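Local structure of D,D-dipeptidase/D,D-carboxypeptidase (Enterococcus faecalis, 4MUQ) at residues 85-88 and 94-97; 112-117 and 146-151; 235-240 and 245-250. The protein hydrolyses D-Ala-D-Ala in vancomycin resistance as a zinc-dependent D,D-dipeptidase, and probably also acts as a D,D-carboxypeptidase. All coordinates share one frame; numbering follows the deposited sequence. Where two conformers were deposited one is given.

Interaction 1: residues 85-88 and 94-97; sequences DGSL and DFTR. With PE3 (3,6,9,12,15,18,21,24,27,30,33,36,39-tridecaoxahentetracontane-1,41-diol), chain J.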
loop_
_atom_site.group_PDB
_atom_site.type_symbol
_atom_site.label_atom_id
_atom_site.label_comp_id
_atom_site.label_asym_id
_atom_site.label_seq_id
_atom_site.Cartn_x
_atom_site.Cartn_y
_atom_site.Cartn_z
ATOM N N ASP A 85 -14.141 6.544 -16.783
ATOM C CA ASP A 85 -15.079 7.039 -17.786
ATOM C C ASP A 85 -16.365 6.221 -17.829
ATOM O O ASP A 85 -17.445 6.768 -18.021
ATOM C CB ASP A 85 -14.426 7.113 -19.164
ATOM C CG ASP A 85 -13.397 8.205 -19.252
ATOM O OD1 ASP A 85 -13.521 9.211 -18.521
ATOM O OD2 ASP A 85 -12.445 8.054 -20.046
ATOM N N GLY A 86 -16.252 4.912 -17.622
ATOM C CA GLY A 86 -17.430 4.068 -17.577
ATOM C C GLY A 86 -18.317 4.408 -16.395
ATOM O O GLY A 86 -19.535 4.398 -16.511
ATOM N N SER A 87 -17.693 4.741 -15.270
ATOM C CA SER A 87 -18.444 5.108 -14.084
ATOM C C SER A 87 -19.113 6.474 -14.251
ATOM O O SER A 87 -20.211 6.691 -13.749
ATOM C CB SER A 87 -17.524 5.078 -12.868
ATOM O OG SER A 87 -18.248 5.336 -11.673
ATOM N N LEU A 88 -18.464 7.389 -14.969
ATOM C CA LEU A 88 -19.111 8.658 -15.275
ATOM C C LEU A 88 -20.439 8.396 -15.960
ATOM O O LEU A 88 -21.456 9.000 -15.625
ATOM C CB LEU A 88 -18.236 9.533 -16.181
ATOM C CG LEU A 88 -17.019 10.145 -15.504
ATOM C CD1 LEU A 88 -16.228 10.953 -16.529
ATOM C CD2 LEU A 88 -17.403 11.007 -14.304
ATOM N N ASP A 94 -20.655 12.559 -9.302
ATOM C CA ASP A 94 -20.441 12.588 -7.856
ATOM C C ASP A 94 -19.968 11.236 -7.319
ATOM O O ASP A 94 -19.009 11.152 -6.545
ATOM C CB ASP A 94 -21.722 12.981 -7.129
ATOM C CG ASP A 94 -22.122 14.417 -7.369
ATOM O OD1 ASP A 94 -21.260 15.210 -7.808
ATOM O OD2 ASP A 94 -23.297 14.751 -7.101
ATOM N N PHE A 95 -20.656 10.174 -7.730
ATOM C CA PHE A 95 -20.264 8.832 -7.326
ATOM C C PHE A 95 -18.849 8.515 -7.787
ATOM O O PHE A 95 -18.035 7.988 -7.028
ATOM C CB PHE A 95 -21.252 7.784 -7.864
ATOM C CG PHE A 95 -20.870 6.361 -7.521
ATOM C CD1 PHE A 95 -21.409 5.738 -6.395
ATOM C CD2 PHE A 95 -19.972 5.654 -8.311
ATOM C CE1 PHE A 95 -21.033 4.441 -6.067
ATOM C CE2 PHE A 95 -19.594 4.371 -8.000
ATOM C CZ PHE A 95 -20.129 3.756 -6.874
ATOM N N THR A 96 -18.571 8.807 -9.051
ATOM C CA THR A 96 -17.269 8.491 -9.615
ATOM C C THR A 96 -16.134 9.204 -8.882
ATOM O O THR A 96 -15.119 8.593 -8.578
ATOM C CB THR A 96 -17.249 8.834 -11.091
ATOM O OG1 THR A 96 -18.306 8.114 -11.739
ATOM C CG2 THR A 96 -15.918 8.459 -11.724
ATOM N N ARG A 97 -16.320 10.481 -8.584
ATOM C CA ARG A 97 -15.291 11.227 -7.866
ATOM C C ARG A 97 -15.003 10.630 -6.491
ATOM O O ARG A 97 -13.874 10.700 -6.006
ATOM C CB ARG A 97 -15.691 12.689 -7.719
ATOM C CG ARG A 97 -15.414 13.541 -8.939
ATOM C CD ARG A 97 -15.886 14.974 -8.717
ATOM N NE ARG A 97 -15.244 15.613 -7.569
ATOM C CZ ARG A 97 -15.780 15.698 -6.352
ATOM N NH1 ARG A 97 -16.977 15.179 -6.107
ATOM N NH2 ARG A 97 -15.115 16.302 -5.377
HETATM O O40 PE3 J . -22.983 13.096 -10.428
HETATM C C39 PE3 J . -24.269 13.261 -9.822
HETATM C C38 PE3 J . -25.441 13.425 -10.794
HETATM O O37 PE3 J . -25.739 12.360 -11.736
HETATM C C36 PE3 J . -26.001 11.109 -11.079
HETATM C C35 PE3 J . -26.502 9.926 -11.933
HETATM O O34 PE3 J . -25.790 9.348 -13.056
HETATM C C33 PE3 J . -25.656 10.229 -14.175
HETATM C C32 PE3 J . -24.914 9.438 -15.234
HETATM O O31 PE3 J . -25.719 8.284 -15.524
#
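S87 and T96 meet hydroxyl to hydroxyl and form the one hydrogen bond between these two helical segments. S87 OG donates to T96 OG1 at 2.8 Å. Both CB atoms face the other helix. The S87 hydroxyl lies anti to its own backbone N (chi1 -176°), which points it at T96. T96 turns OG1 back beside its backbone N, where it also bonds to G92 O one helical turn earlier. S87 OG bonds to N91 ND2 as well. Each buried hydroxyl thus has a second partner, N91 at the end of helix 77-91 for S87 and G92 between the helices for T96. T96 OG1 also comes near L88 N, but the angle is too poor for a bond.

The apolar part is small. L88 points its CB away from the other helix, yet its CD2 methyl bends back to T96 CB at 3.9 Å. The two side chains cross at about a right angle. The F95 ring presents its edge to the serine. S87 OG lies in the ring plane, 3.8 Å from F95 CD2. The same ring stacks with Y99 and touches I126.

A polyethylene glycol chain touches both segments. D94 N donates to the glycol O40 at 2.6 Å in a nearly straight bond, with an angle of 172° at the hydrogen. The glycol C32 lies 3.5 Å from L88 O.

The contact joins two consecutive helices, 77-91 and 93-99, with only G92 between them. It backs the ligand pocket of this Hedgehog/DD-peptidase fold. S87 packs on the pocket residues V100 and I126, and the F95 side chain is about 7 Å from the bound phosphinate.

Interaction 2: residues 112-117 and 146-151; sequences LAIDLG and YGFTQR. With ZN (zinc ion), chain B; LY0 ((2R)-3-[(R)-[(1R)-1-aminoethyl](hydroxy)phosphoryl]-2-methylpropanoic acid), chain C; 2D8 ((2R)-3-[(R)-[(1S)-1-aminoethyl](hydroxy)phosphoryl]-2-methylpropanoic acid), chain D.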
loop_
_atom_site.group_PDB
_atom_site.type_symbol
_atom_site.label_atom_id
_atom_site.label_comp_id
_atom_site.label_asym_id
_atom_site.label_seq_id
_atom_site.Cartn_x
_atom_site.Cartn_y
_atom_site.Cartn_z
ATOM N N LEU A 112 0.477 -2.582 -5.690
ATOM C CA LEU A 112 0.459 -2.716 -4.228
ATOM C C LEU A 112 -0.942 -2.787 -3.647
ATOM O O LEU A 112 -1.096 -2.987 -2.448
ATOM C CB LEU A 112 1.195 -1.532 -3.594
ATOM C CG LEU A 112 2.661 -1.337 -4.005
ATOM C CD1 LEU A 112 3.198 -0.040 -3.410
ATOM C CD2 LEU A 112 3.550 -2.514 -3.587
ATOM N N ALA A 113 -1.967 -2.617 -4.483
ATOM C CA ALA A 113 -3.339 -2.566 -3.976
ATOM C C ALA A 113 -4.177 -3.684 -4.533
ATOM O O ALA A 113 -4.038 -4.075 -5.682
ATOM C CB ALA A 113 -3.976 -1.222 -4.304
ATOM N N ILE A 114 -5.075 -4.177 -3.695
ATOM C CA ILE A 114 -5.977 -5.233 -4.107
ATOM C C ILE A 114 -7.371 -4.978 -3.551
ATOM O O ILE A 114 -7.535 -4.561 -2.406
ATOM C CB ILE A 114 -5.428 -6.621 -3.703
ATOM C CG1 ILE A 114 -6.288 -7.724 -4.320
ATOM C CG2 ILE A 114 -5.309 -6.765 -2.189
ATOM C CD1 ILE A 114 -5.506 -8.933 -4.776
ATOM N N ASP A 115 -8.374 -5.233 -4.394
ATOM C CA ASP A 115 -9.766 -5.250 -3.971
ATOM C C ASP A 115 -10.153 -6.701 -3.750
ATOM O O ASP A 115 -9.939 -7.543 -4.629
ATOM C CB ASP A 115 -10.663 -4.593 -5.033
ATOM C CG ASP A 115 -10.369 -3.106 -5.213
ATOM O OD1 ASP A 115 -9.851 -2.501 -4.291
ATOM O OD2 ASP A 115 -10.609 -2.496 -6.275
ATOM N N LEU A 116 -10.727 -6.988 -2.585
ATOM C CA LEU A 116 -11.136 -8.334 -2.221
ATOM C C LEU A 116 -12.652 -8.415 -2.046
ATOM O O LEU A 116 -13.304 -7.424 -1.694
ATOM C CB LEU A 116 -10.470 -8.747 -0.908
ATOM C CG LEU A 116 -8.943 -8.722 -0.923
ATOM C CD1 LEU A 116 -8.415 -8.985 0.473
ATOM C CD2 LEU A 116 -8.400 -9.761 -1.895
ATOM N N GLY A 117 -13.213 -9.593 -2.280
ATOM C CA GLY A 117 -14.638 -9.776 -2.087
ATOM C C GLY A 117 -14.987 -11.153 -1.590
ATOM O O GLY A 117 -14.210 -12.107 -1.728
ATOM N N TYR A 146 0.944 -8.321 8.544
ATOM C CA TYR A 146 1.652 -8.837 7.374
ATOM C C TYR A 146 2.052 -7.768 6.370
ATOM O O TYR A 146 2.712 -8.070 5.374
ATOM C CB TYR A 146 0.828 -9.924 6.672
ATOM C CG TYR A 146 0.724 -11.201 7.472
ATOM C CD1 TYR A 146 1.586 -12.262 7.226
ATOM C CD2 TYR A 146 -0.225 -11.343 8.479
ATOM C CE1 TYR A 146 1.507 -13.432 7.957
ATOM C CE2 TYR A 146 -0.312 -12.505 9.218
ATOM C CZ TYR A 146 0.553 -13.547 8.952
ATOM O OH TYR A 146 0.470 -14.710 9.687
ATOM N N GLY A 147 1.672 -6.521 6.612
ATOM C CA GLY A 147 2.065 -5.463 5.707
ATOM C C GLY A 147 0.939 -4.749 4.979
ATOM O O GLY A 147 1.197 -3.816 4.216
ATOM N N PHE A 148 -0.299 -5.192 5.192
ATOM C CA PHE A 148 -1.455 -4.590 4.521
ATOM C C PHE A 148 -2.272 -3.683 5.442
ATOM O O PHE A 148 -2.327 -3.899 6.663
ATOM C CB PHE A 148 -2.387 -5.687 3.978
ATOM C CG PHE A 148 -2.041 -6.190 2.595
ATOM C CD1 PHE A 148 -2.460 -5.490 1.463
ATOM C CD2 PHE A 148 -1.338 -7.378 2.424
ATOM C CE1 PHE A 148 -2.176 -5.961 0.198
ATOM C CE2 PHE A 148 -1.051 -7.854 1.148
ATOM C CZ PHE A 148 -1.477 -7.137 0.040
ATOM N N THR A 149 -2.909 -2.672 4.855
ATOM C CA THR A 149 -3.791 -1.775 5.595
ATOM C C THR A 149 -5.087 -1.586 4.803
ATOM O O THR A 149 -5.058 -1.573 3.571
ATOM C CB THR A 149 -3.097 -0.405 5.878
ATOM O OG1 THR A 149 -3.846 0.331 6.852
ATOM C CG2 THR A 149 -2.931 0.438 4.606
ATOM N N GLN A 150 -6.216 -1.425 5.482
ATOM C CA GLN A 150 -7.427 -1.042 4.762
ATOM C C GLN A 150 -7.292 0.447 4.455
ATOM O O GLN A 150 -7.135 1.281 5.353
ATOM C CB GLN A 150 -8.678 -1.304 5.578
ATOM C CG GLN A 150 -9.942 -1.063 4.772
ATOM C CD GLN A 150 -11.183 -1.180 5.604
ATOM O OE1 GLN A 150 -11.241 -1.958 6.561
ATOM N NE2 GLN A 150 -12.187 -0.388 5.265
ATOM N N ARG A 151 -7.333 0.775 3.178
ATOM C CA ARG A 151 -6.875 2.079 2.719
ATOM C C ARG A 151 -7.813 3.242 3.006
ATOM O O ARG A 151 -7.343 4.343 3.356
ATOM C CB ARG A 151 -6.561 1.999 1.228
ATOM C CG ARG A 151 -5.974 3.271 0.624
ATOM C CD ARG A 151 -4.635 3.596 1.256
ATOM N NE ARG A 151 -4.012 4.772 0.649
ATOM C CZ ARG A 151 -4.231 6.027 1.032
ATOM N NH1 ARG A 151 -5.094 6.298 2.001
ATOM N NH2 ARG A 151 -3.587 7.014 0.422
HETATM ZN ZN ZN B . -9.428 -0.779 -5.133
HETATM P P LY0 C . -11.362 1.061 -6.163
HETATM C C1 LY0 C . -12.745 1.323 -8.384
HETATM N N1 LY0 C . -14.009 1.237 -6.418
HETATM C C2 LY0 C . -12.897 0.637 -7.041
HETATM C C4 LY0 C . -11.204 2.862 -6.001
HETATM C C5 LY0 C . -9.797 3.343 -5.820
HETATM C C6 LY0 C . -9.091 3.402 -7.166
HETATM C C7 LY0 C . -9.838 4.699 -5.137
HETATM O O31 LY0 C . -10.161 0.556 -6.995
HETATM O O32 LY0 C . -11.307 0.294 -4.802
HETATM O O61 LY0 C . -7.891 3.182 -7.169
HETATM O O62 LY0 C . -9.729 3.695 -8.163
HETATM C C4 2D8 D . -11.198 2.866 -5.993
HETATM C C5 2D8 D . -9.792 3.345 -5.818
HETATM C C6 2D8 D . -9.090 3.402 -7.166
HETATM C C7 2D8 D . -9.837 4.701 -5.137
HETATM N N1 2D8 D . -13.189 -0.658 -6.985
HETATM P P 2D8 D . -11.362 1.067 -6.157
HETATM C C1 2D8 D . -12.771 1.306 -8.368
HETATM C C2 2D8 D . -12.945 0.727 -6.978
HETATM O O31 2D8 D . -10.175 0.559 -7.009
HETATM O O32 2D8 D . -11.308 0.292 -4.801
HETATM O O61 2D8 D . -7.890 3.182 -7.170
HETATM O O62 2D8 D . -9.729 3.695 -8.163
#
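I114 and F148 touch across the antiparallel sheet of the Hedgehog/DD-peptidase fold. Their strands are not neighbours. Strand 168-171 runs between 113-118 and 148-150, so the two side chains reach over it. I114 CG2 meets F148 CE1 at 4.0 Å, obliquely to the ring. The same ring atom lies 4.1 Å from L112 O. Helix 49-62 packs on this apolar patch, with L55 on I114 and V51 on F148, and Y171 meets the F148 ring edge-to-face.

The next residue, D115, takes its side chain to the zinc site. Its CB is 4.0 Å from the zinc. CG lies anti to the carbonyl carbon (chi1 -65°), which turns the carboxylate to the metal and puts D115 CG 2.5 Å from the zinc. Both oxygens then bind it, unequally: OD1 of D115 is 2.0 Å from the zinc, and OD2 of D115 is 2.4 Å away. H108 and H168 complete the protein ligands. H168 sits on the intervening strand, which ties the metal site to the sheet. The phosphinate analogue of D-Ala-D-Ala, deposited as two overlapping diastereomers, chelates the zinc as well, with its O32 at 2.2 Å and O31 at 2.4 Å from the metal.

Interaction 3: residues 235-240 and 245-250; sequences YQISGN and FVVTIW. With PE3 (3,6,9,12,15,18,21,24,27,30,33,36,39-tridecaoxahentetracontane-1,41-diol), chain I.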
loop_
_atom_site.group_PDB
_atom_site.type_symbol
_atom_site.label_atom_id
_atom_site.label_comp_id
_atom_site.label_asym_id
_atom_site.label_seq_id
_atom_site.Cartn_x
_atom_site.Cartn_y
_atom_site.Cartn_z
ATOM N N TYR A 235 17.812 -4.006 5.438
ATOM C CA TYR A 235 17.179 -2.695 5.360
ATOM C C TYR A 235 16.310 -2.537 4.122
ATOM O O TYR A 235 16.479 -3.256 3.135
ATOM C CB TYR A 235 18.233 -1.589 5.371
ATOM C CG TYR A 235 19.007 -1.467 4.081
ATOM C CD1 TYR A 235 18.643 -0.535 3.114
ATOM C CD2 TYR A 235 20.102 -2.283 3.829
ATOM C CE1 TYR A 235 19.348 -0.420 1.939
ATOM C CE2 TYR A 235 20.814 -2.174 2.658
ATOM C CZ TYR A 235 20.431 -1.242 1.717
ATOM O OH TYR A 235 21.144 -1.136 0.547
ATOM N N GLN A 236 15.397 -1.575 4.191
ATOM C CA GLN A 236 14.567 -1.193 3.058
ATOM C C GLN A 236 14.566 0.316 2.945
ATOM O O GLN A 236 14.675 1.023 3.953
ATOM C CB GLN A 236 13.122 -1.633 3.268
ATOM C CG GLN A 236 12.895 -3.125 3.306
ATOM C CD GLN A 236 11.589 -3.468 3.993
ATOM O OE1 GLN A 236 11.458 -3.308 5.208
ATOM N NE2 GLN A 236 10.610 -3.925 3.220
ATOM N N ILE A 237 14.451 0.806 1.717
ATOM C CA ILE A 237 14.260 2.224 1.464
ATOM C C ILE A 237 13.106 2.405 0.491
ATOM O O ILE A 237 13.002 1.679 -0.503
ATOM C CB ILE A 237 15.531 2.875 0.870
ATOM C CG1 ILE A 237 16.723 2.662 1.802
ATOM C CG2 ILE A 237 15.296 4.367 0.619
ATOM C CD1 ILE A 237 18.042 3.173 1.252
ATOM N N SER A 238 12.230 3.358 0.780
ATOM C CA SER A 238 11.159 3.697 -0.154
ATOM C C SER A 238 11.078 5.204 -0.310
ATOM O O SER A 238 11.329 5.943 0.640
ATOM C CB SER A 238 9.809 3.199 0.373
ATOM O OG SER A 238 8.760 3.590 -0.508
ATOM N N GLY A 239 10.701 5.667 -1.492
ATOM C CA GLY A 239 10.236 7.036 -1.619
ATOM C C GLY A 239 8.854 7.180 -0.988
ATOM O O GLY A 239 8.117 6.181 -0.809
ATOM N N ASN A 240 8.464 8.414 -0.679
ATOM C CA ASN A 240 7.101 8.649 -0.209
ATOM C C ASN A 240 6.187 9.257 -1.275
ATOM O O ASN A 240 5.019 9.563 -1.008
ATOM C CB ASN A 240 7.063 9.464 1.086
ATOM C CG ASN A 240 7.562 10.895 0.919
ATOM O OD1 ASN A 240 7.850 11.367 -0.192
ATOM N ND2 ASN A 240 7.669 11.602 2.041
ATOM N N PHE A 245 12.467 10.124 1.480
ATOM C CA PHE A 245 12.625 8.694 1.611
ATOM C C PHE A 245 12.313 8.242 3.028
ATOM O O PHE A 245 12.548 8.979 3.998
ATOM C CB PHE A 245 14.055 8.285 1.239
ATOM C CG PHE A 245 14.466 8.682 -0.153
ATOM C CD1 PHE A 245 14.090 7.906 -1.249
ATOM C CD2 PHE A 245 15.210 9.831 -0.374
ATOM C CE1 PHE A 245 14.468 8.268 -2.534
ATOM C CE2 PHE A 245 15.588 10.201 -1.660
ATOM C CZ PHE A 245 15.215 9.415 -2.743
ATOM N N VAL A 246 11.791 7.026 3.141
ATOM C CA VAL A 246 11.622 6.367 4.422
ATOM C C VAL A 246 12.544 5.153 4.464
ATOM O O VAL A 246 12.511 4.297 3.565
ATOM C CB VAL A 246 10.169 5.936 4.643
ATOM C CG1 VAL A 246 10.031 5.185 5.963
ATOM C CG2 VAL A 246 9.275 7.158 4.640
ATOM N N VAL A 247 13.363 5.088 5.504
ATOM C CA VAL A 247 14.351 4.033 5.668
ATOM C C VAL A 247 13.937 3.126 6.821
ATOM O O VAL A 247 13.621 3.612 7.918
ATOM C CB VAL A 247 15.753 4.628 5.962
ATOM C CG1 VAL A 247 16.785 3.525 6.114
ATOM C CG2 VAL A 247 16.146 5.603 4.854
ATOM N N THR A 248 13.952 1.816 6.575
ATOM C CA THR A 248 13.586 0.821 7.575
ATOM C C THR A 248 14.787 -0.079 7.825
ATOM O O THR A 248 15.294 -0.716 6.903
ATOM C CB THR A 248 12.371 -0.030 7.106
ATOM O OG1 THR A 248 11.271 0.837 6.808
ATOM C CG2 THR A 248 11.946 -1.004 8.187
ATOM N N ILE A 249 15.253 -0.114 9.071
ATOM C CA ILE A 249 16.442 -0.875 9.436
ATOM C C ILE A 249 16.067 -1.968 10.423
ATOM O O ILE A 249 15.473 -1.690 11.461
ATOM C CB ILE A 249 17.492 0.027 10.115
ATOM C CG1 ILE A 249 17.826 1.243 9.247
ATOM C CG2 ILE A 249 18.739 -0.778 10.468
ATOM C CD1 ILE A 249 18.421 0.889 7.920
ATOM N N TRP A 250 16.412 -3.208 10.096
ATOM C CA TRP A 250 16.136 -4.335 10.966
ATOM C C TRP A 250 17.407 -4.638 11.761
ATOM O O TRP A 250 18.458 -4.953 11.192
ATOM C CB TRP A 250 15.648 -5.536 10.144
ATOM C CG TRP A 250 14.429 -5.210 9.285
ATOM C CD1 TRP A 250 14.356 -4.290 8.269
ATOM C CD2 TRP A 250 13.126 -5.806 9.373
ATOM N NE1 TRP A 250 13.090 -4.277 7.728
ATOM C CE2 TRP A 250 12.318 -5.198 8.387
ATOM C CE3 TRP A 250 12.567 -6.797 10.189
ATOM C CZ2 TRP A 250 10.979 -5.548 8.199
ATOM C CZ3 TRP A 250 11.239 -7.144 10.001
ATOM C CH2 TRP A 250 10.460 -6.521 9.015
HETATM O O43 PE3 I . 13.593 -9.433 6.577
HETATM C C42 PE3 I . 12.459 -8.593 6.333
HETATM C C41 PE3 I . 12.414 -8.159 4.863
HETATM O O40 PE3 I . 13.600 -7.420 4.495
HETATM C C39 PE3 I . 13.513 -7.023 3.106
HETATM C C38 PE3 I . 14.734 -6.230 2.628
HETATM O O37 PE3 I . 15.945 -6.996 2.748
HETATM O O HOH W 1 11.508 1.740 4.153
#
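Q236 and T248 face each other as a hydrogen-bonded antiparallel pair. Q236 N donates to T248 O, and T248 N returns the bond to Q236 O, each at 2.8 Å. S238 and V246 repeat the pattern. I237-V247 between them, and Y235-I249 and G239-F245 beyond them, are non-hydrogen-bonded pairs. Here CA-H groups lean on carbonyls, as at I237 CA to V246 O, 3.4 Å.

One side-chain bond joins the strands. W250 NE1 donates to Q236 OE1 at 3.2 Å. The oxygen lies in the indole plane, but the N-H comes in from above the amide plane, which is turned 50° to the ring. A glycol carbon, C42, rests over one face of the indole.

These strands form a beta hairpin in an antiparallel sheet, where 244-250 lies between 234-239 and 213-219.

Apolar contacts lie on the face of Y235, I237 and F245. I249 has CG1 anti to the carbonyl carbon (chi1 -54°), which helps bring its CD1 to Y235 CB at 3.6 Å. I237 CG2 packs obliquely on F245 CB. This face also meets I6 and I229.

On the other face, a water donates to V246 O at 2.8 Å and weakly to Q236 O. It also bonds to T248 OG1, which has H176 NE2 as another partner.

Interactions 1 and 2 both lie in the part of the chain that builds the zinc and ligand site, and helix 93-99 is followed by strand 113-118. Their nearest atoms are about 11 Å apart. No helix or strand is shared by any two of the three contacts. Interaction 1 is peripheral and partly buried, joining two helices through hydroxyls. Interaction 2 is buried near the centre of the chain, with apolar packing beside metal binding. Interaction 3 is largely buried in a second sheet, across the chain's centre from interaction 1 and away from the zinc site. It relies on backbone bonds between adjacent strands, whereas the strands of interaction 2 are separated by strand 168-171 and meet through side chains.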